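Long-range contact in phosphoglycerate dehydrogenase (Lactobacillus plantarum, PDB 3EVT), which probably catalyses the NAD-dependent oxidation of 3-phosphoglycerate to 3-phosphohydroxypyruvate, the first step of the phosphorylated route to serine: residues Gln139-Ala153 / His162-Phe176. Numbering follows the deposited sequence.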
ATOM      1  N   GLN A 139       9.044 -11.092   2.088  1.00 46.18           N
ATOM      2  CA  GLN A 139       9.444 -10.843   3.472  1.00 46.59           C
ATOM      3  C   GLN A 139      10.134  -9.513   3.600  1.00 44.72           C
ATOM      4  O   GLN A 139      11.091  -9.213   2.900  1.00 45.18           O
ATOM      5  CB  GLN A 139      10.436 -11.872   4.006  1.00 47.56           C
ATOM      6  CG  GLN A 139      10.121 -13.275   3.685  1.00 54.35           C
ATOM      7  CD  GLN A 139       9.255 -13.886   4.739  1.00 60.43           C
ATOM      8  OE1 GLN A 139       8.501 -14.841   4.473  1.00 62.51           O
ATOM      9  NE2 GLN A 139       9.336 -13.332   5.955  1.00 62.97           N
ATOM     10  N   LEU A 140       9.641  -8.729   4.533  1.00 44.84           N
ATOM     11  CA  LEU A 140      10.223  -7.459   4.897  1.00 43.80           C
ATOM     12  C   LEU A 140      10.828  -7.600   6.316  1.00 44.03           C
ATOM     13  O   LEU A 140      10.131  -7.889   7.270  1.00 43.70           O
ATOM     14  CB  LEU A 140       9.115  -6.409   4.892  1.00 42.71           C
ATOM     15  CG  LEU A 140       9.467  -5.011   5.393  1.00 41.01           C
ATOM     16  CD1 LEU A 140      10.618  -4.480   4.556  1.00 38.99           C
ATOM     17  CD2 LEU A 140       8.269  -4.034   5.359  1.00 34.91           C
ATOM     18  N   LEU A 141      12.123  -7.348   6.424  1.00 44.61           N
ATOM     19  CA  LEU A 141      12.803  -7.257   7.701  1.00 43.70           C
ATOM     20  C   LEU A 141      13.088  -5.784   8.071  1.00 43.62           C
ATOM     21  O   LEU A 141      13.838  -5.073   7.376  1.00 43.72           O
ATOM     22  CB  LEU A 141      14.113  -8.083   7.614  1.00 43.35           C
ATOM     23  CG  LEU A 141      14.998  -8.010   8.890  1.00 41.33           C
ATOM     24  CD1 LEU A 141      14.253  -8.528  10.152  1.00 38.08           C
ATOM     25  CD2 LEU A 141      16.278  -8.800   8.638  1.00 37.56           C
ATOM     26  N   ILE A 142      12.502  -5.306   9.165  1.00 43.66           N
ATOM     27  CA  ILE A 142      12.738  -3.904   9.621  1.00 42.38           C
ATOM     28  C   ILE A 142      13.474  -3.863  10.974  1.00 43.36           C
ATOM     29  O   ILE A 142      13.046  -4.477  11.932  1.00 42.69           O
ATOM     30  CB  ILE A 142      11.400  -3.108   9.809  1.00 41.59           C
ATOM     31  CG1 ILE A 142      10.447  -3.305   8.604  1.00 40.70           C
ATOM     32  CG2 ILE A 142      11.655  -1.587  10.144  1.00 38.22           C
ATOM     33  CD1 ILE A 142       8.941  -2.849   8.907  1.00 36.88           C
ATOM     34  N   TYR A 143      14.580  -3.127  11.007  1.00 44.33           N
ATOM     35  CA  TYR A 143      15.339  -2.826  12.203  1.00 45.78           C
ATOM     36  C   TYR A 143      14.812  -1.539  12.806  1.00 46.27           C
ATOM     37  O   TYR A 143      14.949  -0.449  12.202  1.00 46.47           O
ATOM     38  CB  TYR A 143      16.841  -2.642  11.850  1.00 46.48           C
ATOM     39  CG  TYR A 143      17.604  -3.927  11.522  1.00 45.86           C
ATOM     40  CD1 TYR A 143      18.552  -4.447  12.426  1.00 44.64           C
ATOM     41  CD2 TYR A 143      17.411  -4.598  10.301  1.00 44.76           C
ATOM     42  CE1 TYR A 143      19.271  -5.589  12.130  1.00 39.53           C
ATOM     43  CE2 TYR A 143      18.115  -5.752   9.996  1.00 43.57           C
ATOM     44  CZ  TYR A 143      19.053  -6.242  10.933  1.00 45.41           C
ATOM     45  OH  TYR A 143      19.760  -7.403  10.675  1.00 43.77           O
ATOM     46  N   GLY A 144      14.215  -1.657  13.991  1.00 46.41           N
ATOM     47  CA  GLY A 144      13.548  -0.524  14.602  1.00 47.19           C
ATOM     48  C   GLY A 144      12.060  -0.771  14.635  1.00 48.00           C
ATOM     49  O   GLY A 144      11.381  -0.698  13.588  1.00 49.40           O
ATOM     50  N   THR A 145      11.525  -1.051  15.813  1.00 47.19           N
ATOM     51  CA  THR A 145      10.098  -1.338  15.936  1.00 47.76           C
ATOM     52  C   THR A 145       9.384  -0.202  16.714  1.00 47.41           C
ATOM     53  O   THR A 145       8.321  -0.409  17.331  1.00 47.32           O
ATOM     54  CB  THR A 145       9.837  -2.752  16.547  1.00 48.95           C
ATOM     55  OG1 THR A 145      10.342  -2.812  17.890  1.00 50.29           O
ATOM     56  CG2 THR A 145      10.521  -3.842  15.716  1.00 46.75           C
ATOM     57  N   GLY A 146       9.973   0.994  16.671  1.00 46.51           N
ATOM     58  CA  GLY A 146       9.302   2.197  17.182  1.00 46.83           C
ATOM     59  C   GLY A 146       8.109   2.583  16.303  1.00 48.00           C
ATOM     60  O   GLY A 146       7.638   1.773  15.477  1.00 47.61           O
ATOM     61  N   GLN A 147       7.620   3.812  16.464  1.00 48.36           N
ATOM     62  CA  GLN A 147       6.407   4.250  15.777  1.00 49.58           C
ATOM     63  C   GLN A 147       6.545   4.107  14.258  1.00 48.23           C
ATOM     64  O   GLN A 147       5.630   3.631  13.583  1.00 48.56           O
ATOM     65  CB  GLN A 147       6.153   5.720  16.108  1.00 50.80           C
ATOM     66  CG  GLN A 147       4.765   6.262  15.736  1.00 56.96           C
ATOM     67  CD  GLN A 147       4.799   7.776  15.437  1.00 65.83           C
ATOM     68  OE1 GLN A 147       5.767   8.470  15.784  1.00 71.23           O
ATOM     69  NE2 GLN A 147       3.767   8.280  14.766  1.00 67.54           N
ATOM     70  N   ILE A 148       7.678   4.538  13.718  1.00 46.54           N
ATOM     71  CA  ILE A 148       7.946   4.403  12.272  1.00 46.62           C
ATOM     72  C   ILE A 148       7.925   2.944  11.783  1.00 45.54           C
ATOM     73  O   ILE A 148       7.187   2.610  10.842  1.00 45.43           O
ATOM     74  CB  ILE A 148       9.266   5.103  11.876  1.00 47.16           C
ATOM     75  CG1 ILE A 148       9.085   6.634  11.925  1.00 48.17           C
ATOM     76  CG2 ILE A 148       9.745   4.658  10.483  1.00 45.73           C
ATOM     77  CD1 ILE A 148      10.402   7.348  12.085  1.00 51.01           C
ATOM     78  N   GLY A 149       8.692   2.074  12.445  1.00 43.69           N
ATOM     79  CA  GLY A 149       8.762   0.662  12.103  1.00 43.03           C
ATOM     80  C   GLY A 149       7.356   0.065  12.074  1.00 44.39           C
ATOM     81  O   GLY A 149       7.017  -0.758  11.197  1.00 43.62           O
ATOM     82  N   GLN A 150       6.523   0.496  13.019  1.00 44.12           N
ATOM     83  CA  GLN A 150       5.200  -0.083  13.195  1.00 44.72           C
ATOM     84  C   GLN A 150       4.220   0.389  12.131  1.00 44.85           C
ATOM     85  O   GLN A 150       3.337  -0.368  11.690  1.00 45.22           O
ATOM     86  CB  GLN A 150       4.660   0.318  14.572  1.00 45.03           C
ATOM     87  CG  GLN A 150       5.334  -0.411  15.757  1.00 45.12           C
ATOM     88  CD  GLN A 150       4.852   0.127  17.088  1.00 47.74           C
ATOM     89  OE1 GLN A 150       3.675   0.432  17.249  1.00 46.58           O
ATOM     90  NE2 GLN A 150       5.770   0.279  18.037  1.00 46.54           N
ATOM     91  N   SER A 151       4.355   1.655  11.721  1.00 44.88           N
ATOM     92  CA  SER A 151       3.480   2.157  10.663  1.00 44.43           C
ATOM     93  C   SER A 151       3.900   1.588   9.306  1.00 43.27           C
ATOM     94  O   SER A 151       3.054   1.254   8.503  1.00 42.93           O
ATOM     95  CB  SER A 151       3.344   3.682  10.694  1.00 44.19           C
ATOM     96  OG  SER A 151       4.388   4.308   9.970  1.00 49.38           O
ATOM     97  N   LEU A 152       5.201   1.412   9.082  1.00 43.01           N
ATOM     98  CA  LEU A 152       5.659   0.687   7.887  1.00 42.01           C
ATOM     99  C   LEU A 152       5.137  -0.758   7.874  1.00 42.26           C
ATOM    100  O   LEU A 152       4.577  -1.211   6.864  1.00 40.86           O
ATOM    101  CB  LEU A 152       7.182   0.714   7.745  1.00 41.18           C
ATOM    102  CG  LEU A 152       7.721  -0.108   6.548  1.00 41.07           C
ATOM    103  CD1 LEU A 152       7.061   0.280   5.198  1.00 35.99           C
ATOM    104  CD2 LEU A 152       9.276  -0.037   6.448  1.00 37.43           C
ATOM    105  N   ALA A 153       5.341  -1.477   8.991  1.00 41.91           N
ATOM    106  CA  ALA A 153       4.749  -2.811   9.208  1.00 42.29           C
ATOM    107  C   ALA A 153       3.246  -2.924   8.895  1.00 42.60           C
ATOM    108  O   ALA A 153       2.792  -3.902   8.258  1.00 42.15           O
ATOM    109  CB  ALA A 153       4.999  -3.280  10.636  1.00 42.21           C
ATOM    110  N   HIS A 162       5.039 -10.363   4.540  1.00 43.61           N
ATOM    111  CA  HIS A 162       5.368 -10.897   5.864  1.00 44.78           C
ATOM    112  C   HIS A 162       6.451 -10.012   6.582  1.00 44.08           C
ATOM    113  O   HIS A 162       7.568  -9.805   6.096  1.00 41.98           O
ATOM    114  CB  HIS A 162       5.804 -12.360   5.798  1.00 44.39           C
ATOM    115  CG  HIS A 162       6.018 -12.966   7.146  1.00 47.03           C
ATOM    116  ND1 HIS A 162       4.974 -13.322   7.976  1.00 52.77           N
ATOM    117  CD2 HIS A 162       7.151 -13.277   7.817  1.00 49.97           C
ATOM    118  CE1 HIS A 162       5.452 -13.829   9.099  1.00 50.52           C
ATOM    119  NE2 HIS A 162       6.772 -13.794   9.035  1.00 50.39           N
ATOM    120  N   VAL A 163       6.089  -9.508   7.742  1.00 44.35           N
ATOM    121  CA  VAL A 163       6.905  -8.476   8.389  1.00 44.76           C
ATOM    122  C   VAL A 163       7.535  -8.904   9.726  1.00 44.88           C
ATOM    123  O   VAL A 163       6.864  -9.247  10.702  1.00 42.72           O
ATOM    124  CB  VAL A 163       6.123  -7.163   8.570  1.00 43.65           C
ATOM    125  CG1 VAL A 163       7.084  -6.049   8.830  1.00 44.13           C
ATOM    126  CG2 VAL A 163       5.285  -6.861   7.318  1.00 43.82           C
ATOM    127  N   ILE A 164       8.853  -8.840   9.728  1.00 46.51           N
ATOM    128  CA  ILE A 164       9.661  -9.139  10.894  1.00 48.05           C
ATOM    129  C   ILE A 164      10.439  -7.912  11.301  1.00 48.01           C
ATOM    130  O   ILE A 164      11.035  -7.242  10.439  1.00 47.52           O
ATOM    131  CB  ILE A 164      10.704 -10.216  10.541  1.00 48.65           C
ATOM    132  CG1 ILE A 164      10.002 -11.417   9.909  1.00 48.28           C
ATOM    133  CG2 ILE A 164      11.549 -10.582  11.791  1.00 48.28           C
ATOM    134  CD1 ILE A 164      10.893 -12.622   9.817  1.00 51.60           C
ATOM    135  N   GLY A 165      10.448  -7.642  12.604  1.00 47.40           N
ATOM    136  CA  GLY A 165      11.131  -6.463  13.167  1.00 48.51           C
ATOM    137  C   GLY A 165      12.271  -6.767  14.146  1.00 48.78           C
ATOM    138  O   GLY A 165      12.252  -7.765  14.842  1.00 49.52           O
ATOM    139  N   VAL A 166      13.283  -5.924  14.197  1.00 48.77           N
ATOM    140  CA  VAL A 166      14.399  -6.208  15.075  1.00 49.28           C
ATOM    141  C   VAL A 166      14.419  -5.139  16.150  1.00 50.38           C
ATOM    142  O   VAL A 166      14.432  -3.947  15.790  1.00 50.80           O
ATOM    143  CB  VAL A 166      15.766  -6.192  14.310  1.00 48.85           C
ATOM    144  CG1 VAL A 166      16.937  -6.629  15.237  1.00 46.95           C
ATOM    145  CG2 VAL A 166      15.701  -7.042  13.043  1.00 48.71           C
ATOM    146  N   ASN A 167      14.404  -5.546  17.436  1.00 51.05           N
ATOM    147  CA  ASN A 167      14.537  -4.600  18.583  1.00 52.87           C
ATOM    148  C   ASN A 167      15.514  -5.158  19.666  1.00 55.39           C
ATOM    149  O   ASN A 167      16.159  -6.193  19.460  1.00 56.07           O
ATOM    150  CB  ASN A 167      13.161  -4.186  19.159  1.00 51.52           C
ATOM    151  CG  ASN A 167      12.328  -5.381  19.599  1.00 52.14           C
ATOM    152  OD1 ASN A 167      12.881  -6.381  20.048  1.00 53.05           O
ATOM    153  ND2 ASN A 167      10.996  -5.285  19.489  1.00 52.35           N
ATOM    154  N   THR A 168      15.661  -4.490  20.804  1.00 57.50           N
ATOM    155  CA  THR A 168      16.750  -4.894  21.706  1.00 59.55           C
ATOM    156  C   THR A 168      16.551  -6.286  22.217  1.00 59.84           C
ATOM    157  O   THR A 168      17.458  -7.102  22.127  1.00 60.75           O
ATOM    158  CB  THR A 168      16.940  -3.954  22.914  1.00 59.68           C
ATOM    159  OG1 THR A 168      15.663  -3.662  23.480  1.00 61.78           O
ATOM    160  CG2 THR A 168      17.604  -2.668  22.482  1.00 61.49           C
ATOM    161  N   THR A 169      15.358  -6.567  22.719  1.00 59.92           N
ATOM    162  CA  THR A 169      15.131  -7.814  23.421  1.00 60.50           C
ATOM    163  C   THR A 169      14.151  -8.753  22.720  1.00 60.36           C
ATOM    164  O   THR A 169      13.728  -9.748  23.298  1.00 60.33           O
ATOM    165  CB  THR A 169      14.678  -7.526  24.883  1.00 61.04           C
ATOM    166  OG1 THR A 169      13.373  -6.915  24.895  1.00 61.20           O
ATOM    167  CG2 THR A 169      15.674  -6.568  25.521  1.00 60.25           C
ATOM    168  N   GLY A 170      13.775  -8.418  21.486  1.00 59.80           N
ATOM    169  CA  GLY A 170      12.885  -9.257  20.701  1.00 58.45           C
ATOM    170  C   GLY A 170      11.498  -9.257  21.279  1.00 57.22           C
ATOM    171  O   GLY A 170      10.748 -10.199  21.105  1.00 56.73           O
ATOM    172  N   HIS A 171      11.165  -8.205  22.005  1.00 57.23           N
ATOM    173  CA  HIS A 171       9.805  -8.062  22.500  1.00 57.30           C
ATOM    174  C   HIS A 171       8.810  -7.827  21.341  1.00 56.90           C
ATOM    175  O   HIS A 171       9.204  -7.508  20.206  1.00 56.42           O
ATOM    176  CB  HIS A 171       9.732  -6.909  23.491  1.00 58.12           C
ATOM    177  CG  HIS A 171      10.225  -5.598  22.945  1.00 61.42           C
ATOM    178  ND1 HIS A 171      11.546  -5.203  23.030  1.00 62.13           N
ATOM    179  CD2 HIS A 171       9.571  -4.583  22.319  1.00 62.93           C
ATOM    180  CE1 HIS A 171      11.686  -4.001  22.493  1.00 63.08           C
ATOM    181  NE2 HIS A 171      10.503  -3.603  22.056  1.00 64.37           N
ATOM    182  N   PRO A 172       7.518  -7.973  21.629  1.00 56.00           N
ATOM    183  CA  PRO A 172       6.482  -7.777  20.618  1.00 55.04           C
ATOM    184  C   PRO A 172       6.320  -6.303  20.188  1.00 54.19           C
ATOM    185  O   PRO A 172       6.667  -5.383  20.931  1.00 53.00           O
ATOM    186  CB  PRO A 172       5.209  -8.282  21.315  1.00 55.24           C
ATOM    187  CG  PRO A 172       5.685  -9.056  22.545  1.00 55.75           C
ATOM    188  CD  PRO A 172       6.967  -8.376  22.931  1.00 56.30           C
ATOM    189  N   ALA A 173       5.802  -6.089  18.978  1.00 53.24           N
ATOM    190  CA  ALA A 173       5.453  -4.736  18.542  1.00 52.28           C
ATOM    191  C   ALA A 173       4.252  -4.768  17.608  1.00 52.04           C
ATOM    192  O   ALA A 173       4.092  -5.692  16.818  1.00 50.87           O
ATOM    193  CB  ALA A 173       6.625  -4.063  17.890  1.00 50.93           C
ATOM    194  N   ASP A 174       3.426  -3.737  17.695  1.00 52.29           N
ATOM    195  CA  ASP A 174       2.187  -3.671  16.919  1.00 52.88           C
ATOM    196  C   ASP A 174       2.427  -3.827  15.418  1.00 51.80           C
ATOM    197  O   ASP A 174       3.311  -3.182  14.879  1.00 52.23           O
ATOM    198  CB  ASP A 174       1.524  -2.320  17.147  1.00 53.13           C
ATOM    199  CG  ASP A 174       0.746  -2.271  18.437  1.00 57.58           C
ATOM    200  OD1 ASP A 174       0.713  -3.323  19.107  1.00 62.14           O
ATOM    201  OD2 ASP A 174       0.146  -1.206  18.780  1.00 60.36           O
ATOM    202  N   HIS A 175       1.630  -4.675  14.778  1.00 50.27           N
ATOM    203  CA  HIS A 175       1.647  -4.938  13.336  1.00 49.24           C
ATOM    204  C   HIS A 175       2.747  -5.811  12.774  1.00 49.46           C
ATOM    205  O   HIS A 175       2.645  -6.273  11.637  1.00 49.14           O
ATOM    206  CB  HIS A 175       1.577  -3.651  12.540  1.00 49.12           C
ATOM    207  CG  HIS A 175       0.477  -2.742  12.985  1.00 47.28           C
ATOM    208  ND1 HIS A 175      -0.851  -3.031  12.768  1.00 45.71           N
ATOM    209  CD2 HIS A 175       0.508  -1.562  13.650  1.00 46.43           C
ATOM    210  CE1 HIS A 175      -1.593  -2.062  13.272  1.00 47.84           C
ATOM    211  NE2 HIS A 175      -0.793  -1.161  13.814  1.00 46.68           N
ATOM    212  N   PHE A 176       3.816  -6.020  13.534  1.00 48.46           N
ATOM    213  CA  PHE A 176       4.840  -6.937  13.095  1.00 47.94           C
ATOM    214  C   PHE A 176       4.354  -8.356  13.280  1.00 48.15           C
ATOM    215  O   PHE A 176       3.865  -8.667  14.317  1.00 48.54           O
ATOM    216  CB  PHE A 176       6.095  -6.741  13.931  1.00 47.32           C
ATOM    217  CG  PHE A 176       6.871  -5.527  13.568  1.00 45.52           C
ATOM    218  CD1 PHE A 176       7.830  -5.578  12.596  1.00 46.32           C
ATOM    219  CD2 PHE A 176       6.653  -4.334  14.214  1.00 44.31           C
ATOM    220  CE1 PHE A 176       8.558  -4.459  12.277  1.00 45.58           C
ATOM    221  CE2 PHE A 176       7.375  -3.223  13.904  1.00 40.69           C
ATOM    222  CZ  PHE A 176       8.324  -3.260  12.963  1.00 42.02           C
TER
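With CG of Phe-176 turned away from its own carbonyl carbon (chi1 -76°) and OG1 of Thr-145 set between its backbone N and carbonyl carbon (chi1 64°), CG2 of Thr-145 lies over one face of the phenyl ring, offset toward the rim, while the hydroxyl faces Asn-167. This is the beta-alpha-beta start of a Rossmann-type NAD-binding domain, whose GxGxxG pattern, Gly-144 and Gly-146 in the turn and Gly-149 in the first turn of the helix, probably receives the dinucleotide. Strands 139-143 and 162-167 run parallel, joined by five backbone hydrogen bonds, the first from Leu-140 N to His-162 O and the last from Gly-144 N to Val-166 O. Ala-153 CB of the helix is centred over the opposite face of the Phe-176 ring, 3.9 Å from its centroid. Ile-142 reaches the same ring, its CD1 3.8 Å from Phe-176 CE1. A serine in place of Phe-176 would probably open a gap between turn, helix and sheet, leaving both methyls without their aromatic partner. Across the sheet, Val-166 CG2 sits 3.8 Å from the centroid of the Tyr-143 ring, a CH-pi contact, and that ring also meets Phe-209 edge-to-face. Asn-167 spends both amide hydrogens of ND2, one on His-171 O, the other on Thr-145 OG1 at 3.0 Å.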